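Local coordinates for lipase (Acinetobacter baumannii, PDB 4OPM), which probably hydrolyses carboxylic ester bonds of lipids such as triacylglycerols, as a putative lipase with the alpha/beta hydrolase fold, at residues Ala98-Arg103 with Leu128-Tyr133; Gly112-Gly118 with Phe135-Phe141; Ile148-Ala152 with Asn254-Arg258; Ile233-Ile239 with Leu260-Pro266. All coordinates share one frame; numbering follows the deposited sequence.

Interaction 1: Ala98-Arg103 with Leu128-Tyr133; sequences AEKLRR and LYAGQY
Arg102, which lies over a face of Tyr133 and reaches the hydroxyl of Tyr129, is the centre of a helix-helix contact on one flank of the alpha/beta hydrolase sheet. Helix 94-107 meets the C-terminal end of helix 121-132, the helix that follows the probable nucleophile elbow; the local axes approach to 10.1 Å and cross at -70°. The Arg102 side chain leaves with CG anti to the backbone N (chi1 176°) and bends at chi2, laying its aliphatic part across the Tyr133 ring. Arg102 CG stands 3.7 Å from the centroid of the Tyr133 ring, over one face, a CH-pi contact, while Gln132 CB covers the opposite face of that ring. Beyond the bend, Arg102 NH1 donates to Tyr129 OH at 3.0 Å, with the guanidinium and phenol planes 76° apart. Tyr133 CD2 in turn rests above the centre of the Tyr129 ring. At Ala98, the N-terminal end of 98-103, the contact is apolar, Ala98 CB meeting Leu128 CD2 at 3.9 Å. At the outer side, water 1 bridges Tyr133 OH (2.7 Å from the water oxygen) and Arg103 NH1. That same NH1 binds Glu99 OE2 at 2.7 Å, and Glu99 also pairs with Lys100, while Arg103 NH2 reaches Glu106. The Arg102 methylene chain thus packs on a ring while its guanidinium donates a hydrogen bond, and the salt-bridge network fixes the water-linked partner of the Tyr133 hydroxyl.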
# COMPACT_ATOMS: atom_id res chain seq x y z
N ALA A 98 -7.37 -1.24 9.91
CA ALA A 98 -8.46 -1.72 9.04
C ALA A 98 -9.83 -1.15 9.47
O ALA A 98 -10.60 -0.67 8.62
CB ALA A 98 -8.50 -3.24 9.03
N GLU A 99 -10.11 -1.16 10.79
CA GLU A 99 -11.37 -0.64 11.31
C GLU A 99 -11.44 0.88 11.09
O GLU A 99 -12.49 1.37 10.69
CB GLU A 99 -11.55 -1.00 12.80
CG GLU A 99 -12.91 -0.60 13.36
CD GLU A 99 -13.01 0.79 13.95
OE1 GLU A 99 -11.96 1.36 14.33
OE2 GLU A 99 -14.14 1.32 14.03
N LYS A 100 -10.34 1.63 11.35
CA LYS A 100 -10.36 3.09 11.17
C LYS A 100 -10.44 3.44 9.68
O LYS A 100 -11.08 4.43 9.32
CB LYS A 100 -9.17 3.77 11.86
CG LYS A 100 -9.22 3.69 13.39
CD LYS A 100 -10.48 4.38 13.99
CE LYS A 100 -10.52 4.38 15.49
NZ LYS A 100 -10.71 2.99 16.04
N LEU A 101 -9.86 2.60 8.80
CA LEU A 101 -9.98 2.81 7.36
C LEU A 101 -11.45 2.64 6.95
O LEU A 101 -11.95 3.44 6.17
CB LEU A 101 -9.06 1.86 6.58
CG LEU A 101 -9.09 1.99 5.07
CD1 LEU A 101 -8.49 3.32 4.61
CD2 LEU A 101 -8.36 0.82 4.42
N ARG A 102 -12.17 1.65 7.54
CA ARG A 102 -13.60 1.48 7.26
C ARG A 102 -14.38 2.75 7.69
O ARG A 102 -15.25 3.22 6.94
CB ARG A 102 -14.17 0.23 7.96
CG ARG A 102 -15.68 0.04 7.79
CD ARG A 102 -16.09 -0.24 6.35
NE ARG A 102 -17.54 -0.17 6.19
CZ ARG A 102 -18.15 0.13 5.05
NH1 ARG A 102 -17.45 0.41 3.96
NH2 ARG A 102 -19.48 0.17 5.00
N ARG A 103 -14.06 3.31 8.87
CA ARG A 103 -14.72 4.54 9.37
C ARG A 103 -14.48 5.70 8.38
O ARG A 103 -15.40 6.48 8.12
CB ARG A 103 -14.25 4.93 10.78
CG ARG A 103 -14.51 3.88 11.88
CD ARG A 103 -15.96 3.76 12.32
NE ARG A 103 -16.79 2.96 11.40
CZ ARG A 103 -16.88 1.63 11.41
NH1 ARG A 103 -16.17 0.92 12.28
NH2 ARG A 103 -17.66 1.01 10.54
N LEU A 128 -7.69 -7.91 5.56
CA LEU A 128 -8.51 -7.83 6.77
C LEU A 128 -9.84 -7.11 6.46
O LEU A 128 -10.90 -7.56 6.89
CB LEU A 128 -7.75 -7.13 7.90
CG LEU A 128 -8.21 -7.40 9.33
CD1 LEU A 128 -8.32 -8.91 9.62
CD2 LEU A 128 -7.28 -6.73 10.32
N TYR A 129 -9.77 -6.03 5.67
CA TYR A 129 -10.93 -5.27 5.24
C TYR A 129 -11.90 -6.17 4.43
O TYR A 129 -13.09 -6.19 4.74
CB TYR A 129 -10.49 -4.06 4.40
CG TYR A 129 -11.61 -3.07 4.14
CD1 TYR A 129 -12.57 -3.31 3.15
CD2 TYR A 129 -11.67 -1.86 4.83
CE1 TYR A 129 -13.58 -2.39 2.88
CE2 TYR A 129 -12.67 -0.93 4.56
CZ TYR A 129 -13.62 -1.20 3.58
OH TYR A 129 -14.62 -0.29 3.33
N ALA A 130 -11.37 -6.93 3.45
CA ALA A 130 -12.15 -7.82 2.58
C ALA A 130 -12.84 -8.93 3.37
O ALA A 130 -13.96 -9.32 3.02
CB ALA A 130 -11.26 -8.43 1.52
N GLY A 131 -12.18 -9.41 4.42
CA GLY A 131 -12.71 -10.45 5.30
C GLY A 131 -13.78 -9.93 6.24
O GLY A 131 -14.78 -10.61 6.46
N GLN A 132 -13.57 -8.73 6.81
CA GLN A 132 -14.50 -8.13 7.77
C GLN A 132 -15.70 -7.46 7.08
O GLN A 132 -16.78 -7.46 7.64
CB GLN A 132 -13.79 -7.11 8.68
CG GLN A 132 -12.77 -7.74 9.64
CD GLN A 132 -11.89 -6.73 10.36
OE1 GLN A 132 -11.66 -5.60 9.91
NE2 GLN A 132 -11.32 -7.15 11.49
N TYR A 133 -15.50 -6.91 5.86
CA TYR A 133 -16.55 -6.19 5.12
C TYR A 133 -16.70 -6.80 3.68
O TYR A 133 -16.44 -6.10 2.69
CB TYR A 133 -16.20 -4.67 5.10
CG TYR A 133 -15.77 -4.13 6.46
CD1 TYR A 133 -16.69 -3.93 7.48
CD2 TYR A 133 -14.43 -3.86 6.73
CE1 TYR A 133 -16.30 -3.47 8.74
CE2 TYR A 133 -14.02 -3.37 7.97
CZ TYR A 133 -14.96 -3.18 8.98
OH TYR A 133 -14.56 -2.70 10.21
O HOH W 1 -16.53 -2.07 11.97

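Interaction 2: Gly112-Gly118 with Phe135-Phe141; sequences GPIHIAG and FETKSLF
Strands 114-118 and 139-141 run parallel as neighbours, their short axes 4.7 Å apart and 17° from true alignment. Ile114 N donates to Glu136 O (3.0 Å), and Ile114 O accepts from Lys138 N (2.9 Å). The next pair of bonds is Ile116 N to Ser139 O and Phe141 N to Ile116 O, so the second strand spends one residue more than the first; the chain turns a corner at Lys138, where this irregularity falls. Gly118 N closes the row on Phe141 O (2.9 Å), nearly in line with the carbonyl bond. Gly118 begins a GxSxG sequence that fits the nucleophile elbow between strand 114-119 and helix 121-132.

On the face carrying His115, His115 ND1 and Ser139 OG share a hydrogen bond of 2.7 Å. The Ser139 torsion (chi1 77°) turns OG toward His115, and the hydroxyl lies at the ring edge. Water 3 ties that hydroxyl to Ile116 O. The extended Lys138 chain passes over the imidazole, with Lys138 CD 3.9 Å from the centroid of the His115 ring. Glu296 takes both the lysine NZ and His115 NE2, so the ring is held at each nitrogen and its rotation is set. On the other face, Ile116 CD1 touches Thr137 CG2 at 3.8 Å.

The pair forms the two strands of the beta-alpha-beta unit around helix 121-132, whose Ala126 and Tyr129 cover the Ile116 face. Helix 281-298 packs on the His115 face, strand 46-50 flanks Ile114 to Ala117, and strand 237-242 adjoins Leu140 and Phe141.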
# COMPACT_ATOMS: atom_id res chain seq x y z
N GLY A 112 -21.53 1.32 -1.43
CA GLY A 112 -21.52 0.08 -2.21
C GLY A 112 -20.18 -0.65 -2.24
O GLY A 112 -19.27 -0.31 -1.47
N PRO A 113 -20.04 -1.68 -3.10
CA PRO A 113 -18.77 -2.42 -3.14
C PRO A 113 -17.70 -1.59 -3.85
O PRO A 113 -17.96 -0.98 -4.89
CB PRO A 113 -19.12 -3.71 -3.91
CG PRO A 113 -20.60 -3.68 -4.11
CD PRO A 113 -21.00 -2.25 -4.07
N ILE A 114 -16.50 -1.55 -3.26
CA ILE A 114 -15.41 -0.78 -3.84
C ILE A 114 -14.23 -1.69 -4.17
O ILE A 114 -14.01 -2.71 -3.51
CB ILE A 114 -14.99 0.44 -2.96
CG1 ILE A 114 -14.27 0.02 -1.66
CG2 ILE A 114 -16.19 1.39 -2.72
CD1 ILE A 114 -13.62 1.17 -0.87
N HIS A 115 -13.50 -1.33 -5.23
CA HIS A 115 -12.31 -2.05 -5.65
C HIS A 115 -11.20 -1.66 -4.68
O HIS A 115 -11.03 -0.46 -4.41
CB HIS A 115 -11.93 -1.68 -7.07
CG HIS A 115 -12.93 -2.07 -8.11
ND1 HIS A 115 -13.03 -3.37 -8.55
CD2 HIS A 115 -13.77 -1.29 -8.82
CE1 HIS A 115 -13.96 -3.36 -9.49
NE2 HIS A 115 -14.42 -2.12 -9.70
N ILE A 116 -10.47 -2.62 -4.13
CA ILE A 116 -9.42 -2.30 -3.17
C ILE A 116 -8.08 -2.85 -3.63
O ILE A 116 -8.01 -3.98 -4.10
CB ILE A 116 -9.78 -2.78 -1.73
CG1 ILE A 116 -11.14 -2.18 -1.28
CG2 ILE A 116 -8.68 -2.40 -0.74
CD1 ILE A 116 -11.82 -2.92 -0.23
N ALA A 117 -7.01 -2.04 -3.49
CA ALA A 117 -5.65 -2.46 -3.84
C ALA A 117 -4.75 -2.15 -2.67
O ALA A 117 -4.89 -1.11 -2.03
CB ALA A 117 -5.16 -1.76 -5.10
N GLY A 118 -3.84 -3.07 -2.39
CA GLY A 118 -2.92 -2.90 -1.27
C GLY A 118 -1.51 -3.32 -1.61
O GLY A 118 -1.30 -4.38 -2.19
N PHE A 135 -19.33 -7.64 1.70
CA PHE A 135 -20.33 -7.04 0.81
C PHE A 135 -19.92 -5.63 0.37
O PHE A 135 -20.55 -5.09 -0.54
CB PHE A 135 -21.71 -7.02 1.49
CG PHE A 135 -22.26 -8.40 1.78
CD1 PHE A 135 -22.70 -9.22 0.74
CD2 PHE A 135 -22.34 -8.88 3.08
CE1 PHE A 135 -23.21 -10.49 1.01
CE2 PHE A 135 -22.85 -10.15 3.35
CZ PHE A 135 -23.27 -10.95 2.31
N GLU A 136 -18.88 -5.06 1.01
CA GLU A 136 -18.35 -3.72 0.73
C GLU A 136 -17.09 -3.79 -0.16
O GLU A 136 -16.53 -2.75 -0.50
CB GLU A 136 -18.01 -2.99 2.05
CG GLU A 136 -19.16 -2.83 3.03
CD GLU A 136 -20.42 -2.16 2.51
OE1 GLU A 136 -20.30 -1.16 1.76
OE2 GLU A 136 -21.53 -2.62 2.88
N THR A 137 -16.65 -5.00 -0.50
CA THR A 137 -15.43 -5.26 -1.28
C THR A 137 -15.80 -5.86 -2.65
O THR A 137 -16.27 -7.00 -2.73
CB THR A 137 -14.48 -6.17 -0.46
OG1 THR A 137 -14.30 -5.62 0.87
CG2 THR A 137 -13.13 -6.39 -1.15
N LYS A 138 -15.57 -5.10 -3.73
CA LYS A 138 -15.88 -5.52 -5.10
C LYS A 138 -14.76 -6.37 -5.69
O LYS A 138 -15.03 -7.25 -6.50
CB LYS A 138 -16.14 -4.29 -5.99
CG LYS A 138 -16.91 -4.60 -7.27
CD LYS A 138 -17.28 -3.31 -7.99
CE LYS A 138 -18.37 -3.52 -8.99
NZ LYS A 138 -18.89 -2.22 -9.50
N SER A 139 -13.51 -6.05 -5.34
CA SER A 139 -12.34 -6.78 -5.84
C SER A 139 -11.16 -6.47 -4.96
O SER A 139 -11.16 -5.47 -4.23
CB SER A 139 -12.03 -6.41 -7.29
OG SER A 139 -11.38 -5.14 -7.39
N LEU A 140 -10.13 -7.31 -5.07
CA LEU A 140 -8.91 -7.17 -4.30
C LEU A 140 -7.69 -7.25 -5.22
O LEU A 140 -7.62 -8.15 -6.06
CB LEU A 140 -8.88 -8.29 -3.25
CG LEU A 140 -8.11 -8.08 -1.95
CD1 LEU A 140 -8.69 -6.92 -1.11
CD2 LEU A 140 -8.16 -9.35 -1.11
N PHE A 141 -6.74 -6.33 -5.06
CA PHE A 141 -5.51 -6.36 -5.85
C PHE A 141 -4.37 -6.35 -4.86
O PHE A 141 -4.21 -5.39 -4.11
CB PHE A 141 -5.44 -5.20 -6.86
CG PHE A 141 -4.17 -5.11 -7.69
CD1 PHE A 141 -3.46 -6.25 -8.03
CD2 PHE A 141 -3.72 -3.88 -8.17
CE1 PHE A 141 -2.30 -6.17 -8.81
CE2 PHE A 141 -2.58 -3.80 -8.97
CZ PHE A 141 -1.88 -4.94 -9.29
O HOH W 2 -20.36 -1.03 -7.36
O HOH W 3 -8.91 -4.09 -6.86

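Interaction 3: Ile148-Ala152 with Asn254-Arg258; sequences IFRSA and NELKR
Glu255, reaching out of helix 251-259, meets the loop 148-152 mainly through hydrogen bonds. This loop follows strand 137-143 and precedes helix 155-158. The Glu255 chain is fully extended, CG anti to the backbone N (chi1 -171°), which carries the carboxylate to the loop backbone. Glu255 OE2 takes Arg150 N at 2.9 Å through its syn lone pair. Glu255 OE1 accepts twice from one residue, from Ser151 N at 2.8 Å and from Ser151 OG at 2.7 Å, the hydroxyl arriving nearly along the C-O axis. Phe149 CB comes to 3.2 Å from Glu255 OE1; the planes of ring and carboxylate are 77° apart. Water 4 lies within hydrogen-bonding distance of Glu255 OE2 and Ile148 O.

Apolar contacts flank this polar centre. The Phe149 ring turns its edge to Leu256, with Phe149 CE1 3.7 Å from Leu256 CD2, and Phe149 also meets Phe226 of helix 223-231 edge-to-face.

As for charge, the Arg150 guanidinium forms a salt bridge with Asp224 and makes no direct ion pair with Glu255. The buried carboxylate is therefore met by neutral N-H and O-H groups of the loop, an arrangement that would be expected to stabilise its negative charge.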
# COMPACT_ATOMS: atom_id res chain seq x y z
N ILE A 148 0.57 -14.00 6.84
CA ILE A 148 1.30 -14.98 7.66
C ILE A 148 1.29 -16.28 6.86
O ILE A 148 0.25 -16.92 6.72
CB ILE A 148 0.75 -15.12 9.11
CG1 ILE A 148 0.47 -13.72 9.73
CG2 ILE A 148 1.75 -15.90 9.94
CD1 ILE A 148 -0.18 -13.71 11.17
N PHE A 149 2.46 -16.62 6.30
CA PHE A 149 2.59 -17.67 5.31
C PHE A 149 3.43 -18.87 5.71
O PHE A 149 4.48 -18.70 6.34
CB PHE A 149 3.22 -17.05 4.04
CG PHE A 149 2.54 -15.79 3.54
CD1 PHE A 149 1.30 -15.86 2.90
CD2 PHE A 149 3.13 -14.54 3.70
CE1 PHE A 149 0.66 -14.70 2.44
CE2 PHE A 149 2.50 -13.38 3.23
CZ PHE A 149 1.26 -13.46 2.61
N ARG A 150 3.02 -20.06 5.27
CA ARG A 150 3.77 -21.30 5.46
C ARG A 150 5.00 -21.31 4.56
O ARG A 150 6.02 -21.89 4.93
CB ARG A 150 2.91 -22.54 5.16
CG ARG A 150 1.80 -22.75 6.16
CD ARG A 150 1.08 -24.07 5.96
NE ARG A 150 -0.32 -23.96 6.33
CZ ARG A 150 -0.79 -24.01 7.58
NH1 ARG A 150 0.04 -24.21 8.60
NH2 ARG A 150 -2.09 -23.88 7.82
N SER A 151 4.91 -20.65 3.38
CA SER A 151 5.98 -20.63 2.38
C SER A 151 6.98 -19.48 2.61
O SER A 151 7.90 -19.29 1.80
CB SER A 151 5.41 -20.59 0.97
OG SER A 151 4.74 -19.37 0.70
N ALA A 152 6.82 -18.74 3.76
CA ALA A 152 7.70 -17.64 4.16
C ALA A 152 9.15 -18.10 4.17
O ALA A 152 9.46 -19.15 4.76
CB ALA A 152 7.30 -17.13 5.53
N ASN A 254 1.97 -17.78 -4.78
CA ASN A 254 1.26 -19.04 -5.05
C ASN A 254 0.46 -19.48 -3.83
O ASN A 254 -0.62 -20.01 -3.98
CB ASN A 254 2.19 -20.16 -5.51
CG ASN A 254 2.64 -20.01 -6.94
OD1 ASN A 254 3.78 -20.33 -7.29
ND2 ASN A 254 1.77 -19.47 -7.80
N GLU A 255 0.98 -19.22 -2.62
CA GLU A 255 0.25 -19.55 -1.40
C GLU A 255 -1.05 -18.70 -1.32
O GLU A 255 -2.12 -19.26 -1.08
CB GLU A 255 1.13 -19.35 -0.17
CG GLU A 255 0.49 -19.89 1.09
CD GLU A 255 1.34 -19.84 2.34
OE1 GLU A 255 2.57 -19.66 2.23
OE2 GLU A 255 0.77 -20.02 3.44
N LEU A 256 -0.96 -17.38 -1.60
CA LEU A 256 -2.13 -16.50 -1.61
C LEU A 256 -3.16 -16.99 -2.63
O LEU A 256 -4.35 -17.04 -2.31
CB LEU A 256 -1.76 -15.03 -1.91
CG LEU A 256 -1.19 -14.22 -0.76
CD1 LEU A 256 -0.56 -12.92 -1.27
CD2 LEU A 256 -2.27 -13.92 0.32
N LYS A 257 -2.70 -17.43 -3.82
CA LYS A 257 -3.54 -17.99 -4.87
C LYS A 257 -4.29 -19.23 -4.34
O LYS A 257 -5.50 -19.33 -4.54
CB LYS A 257 -2.70 -18.34 -6.13
CG LYS A 257 -3.41 -19.22 -7.18
CD LYS A 257 -4.54 -18.49 -7.87
CE LYS A 257 -5.12 -19.25 -9.03
NZ LYS A 257 -6.06 -20.30 -8.58
N ARG A 258 -3.59 -20.13 -3.63
CA ARG A 258 -4.19 -21.34 -3.07
C ARG A 258 -5.22 -21.02 -1.97
O ARG A 258 -6.23 -21.70 -1.86
CB ARG A 258 -3.11 -22.26 -2.48
CG ARG A 258 -2.20 -22.92 -3.53
CD ARG A 258 -1.35 -24.05 -2.96
NE ARG A 258 -0.40 -23.61 -1.93
CZ ARG A 258 0.82 -23.13 -2.18
NH1 ARG A 258 1.25 -23.01 -3.43
NH2 ARG A 258 1.62 -22.77 -1.18
O HOH W 4 -1.07 -19.09 5.52

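Interaction 4: Ile233-Ile239 with Leu260-Pro266; sequences IDAPTLI and LKNAQPP
Asn262 ND2 donates to Asp234 O at 2.7 Å, a nearly straight bond (168°) made in the plane of the amide. Asn262 CG lies anti to its carbonyl carbon (chi1 -67°), which turns the amide back over the loop ahead of strand 237-242. Water 5 reinforces the same corner: Asn262 N donates to it, and it donates in turn to Ile233 O and Ala235 O. Thr237 OG1 also donates to Ala235 O, which therefore takes both.

From here the backbones join. Thr237 N donates to Asn262 O at 3.0 Å, and Gln264 N returns to Thr237 O at 2.9 Å, so Thr237 is held on both its backbone polar atoms opposite Ala263. This single bridge lies where the chain, having left helix 251-259 through a type I turn from Leu260 to Ala263, runs parallel to strand 237-242 before entering the edge strand 267-269; helix 251-259 is the connection of a beta-alpha-beta crossover between those two strands of the alpha/beta hydrolase sheet.

Beside the bridge, Leu260 spreads its two methyls: CD2 against Ile233 CB at 3.8 Å, CD1 against Thr237 CG2. Ile239 likewise divides its branches. Ile239 CD1 meets Ala263 CB at 3.9 Å, while Ile239 CG2 lies beside Pro266 CB at 4.0 Å, the two side chains pointing the same way. Farther out, the extended Gln264 chain places its NE2 near Leu238 CD1 and gives OE1 a weak bond with Lys294 of helix 281-298, whose Phe291 also packs on Gln264.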
# COMPACT_ATOMS: atom_id res chain seq x y z
N ILE A 233 -12.81 -14.79 2.40
CA ILE A 233 -12.72 -13.78 1.33
C ILE A 233 -13.14 -14.39 -0.03
O ILE A 233 -12.45 -15.25 -0.57
CB ILE A 233 -11.29 -13.18 1.27
CG1 ILE A 233 -10.93 -12.47 2.60
CG2 ILE A 233 -11.15 -12.20 0.08
CD1 ILE A 233 -9.45 -12.13 2.80
N ASP A 234 -14.27 -13.93 -0.58
CA ASP A 234 -14.80 -14.43 -1.86
C ASP A 234 -14.54 -13.44 -2.99
O ASP A 234 -14.85 -13.73 -4.14
CB ASP A 234 -16.32 -14.67 -1.75
CG ASP A 234 -16.75 -15.84 -0.87
OD1 ASP A 234 -15.87 -16.65 -0.47
OD2 ASP A 234 -17.96 -15.97 -0.60
N ALA A 235 -13.99 -12.25 -2.66
CA ALA A 235 -13.74 -11.20 -3.65
C ALA A 235 -12.84 -11.68 -4.81
O ALA A 235 -11.85 -12.38 -4.55
CB ALA A 235 -13.10 -9.99 -2.98
N PRO A 236 -13.17 -11.35 -6.09
CA PRO A 236 -12.23 -11.67 -7.18
C PRO A 236 -10.91 -10.97 -6.87
O PRO A 236 -10.92 -9.80 -6.47
CB PRO A 236 -12.92 -11.13 -8.44
CG PRO A 236 -13.87 -10.11 -7.95
CD PRO A 236 -14.30 -10.52 -6.56
N THR A 237 -9.79 -11.70 -6.97
CA THR A 237 -8.49 -11.17 -6.54
C THR A 237 -7.42 -11.31 -7.62
O THR A 237 -7.29 -12.36 -8.26
CB THR A 237 -8.07 -11.88 -5.22
OG1 THR A 237 -9.08 -11.69 -4.23
CG2 THR A 237 -6.72 -11.40 -4.67
N LEU A 238 -6.65 -10.24 -7.78
CA LEU A 238 -5.49 -10.17 -8.65
C LEU A 238 -4.27 -10.10 -7.75
O LEU A 238 -4.25 -9.32 -6.79
CB LEU A 238 -5.58 -8.95 -9.59
CG LEU A 238 -4.41 -8.77 -10.59
CD1 LEU A 238 -4.34 -9.94 -11.59
CD2 LEU A 238 -4.55 -7.45 -11.34
N ILE A 239 -3.27 -10.94 -8.03
CA ILE A 239 -2.03 -10.99 -7.25
C ILE A 239 -0.90 -10.64 -8.17
O ILE A 239 -0.76 -11.25 -9.22
CB ILE A 239 -1.81 -12.39 -6.59
CG1 ILE A 239 -2.98 -12.80 -5.67
CG2 ILE A 239 -0.45 -12.49 -5.85
CD1 ILE A 239 -3.13 -14.33 -5.51
N LEU A 260 -7.02 -18.04 -1.54
CA LEU A 260 -8.16 -17.23 -1.96
C LEU A 260 -8.93 -17.90 -3.09
O LEU A 260 -8.40 -18.07 -4.19
CB LEU A 260 -7.68 -15.83 -2.37
CG LEU A 260 -7.01 -15.00 -1.26
CD1 LEU A 260 -6.22 -13.84 -1.85
CD2 LEU A 260 -8.03 -14.51 -0.23
N LYS A 261 -10.20 -18.26 -2.80
CA LYS A 261 -11.16 -18.95 -3.68
C LYS A 261 -11.23 -18.35 -5.10
O LYS A 261 -11.20 -19.10 -6.07
CB LYS A 261 -12.56 -18.91 -3.03
CG LYS A 261 -13.63 -19.75 -3.73
CD LYS A 261 -14.98 -19.60 -3.04
CE LYS A 261 -16.06 -20.43 -3.70
NZ LYS A 261 -17.34 -20.36 -2.94
N ASN A 262 -11.34 -17.02 -5.21
CA ASN A 262 -11.52 -16.35 -6.49
C ASN A 262 -10.30 -15.54 -6.92
O ASN A 262 -10.42 -14.54 -7.62
CB ASN A 262 -12.80 -15.50 -6.46
CG ASN A 262 -14.03 -16.40 -6.37
OD1 ASN A 262 -14.14 -17.40 -7.08
ND2 ASN A 262 -14.94 -16.10 -5.44
N ALA A 263 -9.11 -16.02 -6.56
CA ALA A 263 -7.89 -15.38 -7.01
C ALA A 263 -7.52 -15.92 -8.39
O ALA A 263 -7.73 -17.10 -8.67
CB ALA A 263 -6.76 -15.63 -6.03
N GLN A 264 -7.02 -15.04 -9.25
CA GLN A 264 -6.52 -15.37 -10.59
C GLN A 264 -5.08 -15.87 -10.48
O GLN A 264 -4.46 -15.61 -9.45
CB GLN A 264 -6.55 -14.09 -11.47
CG GLN A 264 -7.94 -13.76 -11.94
CD GLN A 264 -8.00 -12.58 -12.86
OE1 GLN A 264 -9.07 -11.99 -13.03
NE2 GLN A 264 -6.89 -12.21 -13.51
N PRO A 265 -4.51 -16.53 -11.53
CA PRO A 265 -3.08 -16.90 -11.46
C PRO A 265 -2.20 -15.66 -11.22
O PRO A 265 -2.44 -14.62 -11.85
CB PRO A 265 -2.80 -17.51 -12.84
CG PRO A 265 -4.15 -18.01 -13.30
CD PRO A 265 -5.09 -16.95 -12.82
N PRO A 266 -1.24 -15.71 -10.27
CA PRO A 266 -0.43 -14.51 -9.98
C PRO A 266 0.40 -14.04 -11.17
O PRO A 266 0.80 -14.84 -12.01
CB PRO A 266 0.49 -14.96 -8.84
CG PRO A 266 -0.19 -16.15 -8.24
CD PRO A 266 -0.83 -16.84 -9.41
O HOH W 5 -11.35 -14.87 -3.26
O HOH W 6 -11.28 -17.69 -0.18
O HOH W 7 -3.65 -13.06 -9.86

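In the fold
The four contacts show how chemistry differs with place in the fold. Interaction 2, buried, lies in the sheet; interaction 4, partly buried, joins strand 237-242 to the loop entering the edge strand. Both rest largely on backbone bonds and share a border, with Leu140 bonded to Pro236 and Leu238. Interaction 1, also partly buried, joins helices on the sheet's flank and relies chiefly on side chains; it touches interaction 2 where Tyr129 meets Ile116 and Thr137, and interaction 4 where Ala130 and Gly131 meet Ile233. Interaction 3 is buried, a carboxylate accepting from loop N-H and O-H groups; it stands about 22 Å from interaction 1, centre to centre, yet Lys257 of its helix packs on 260-266.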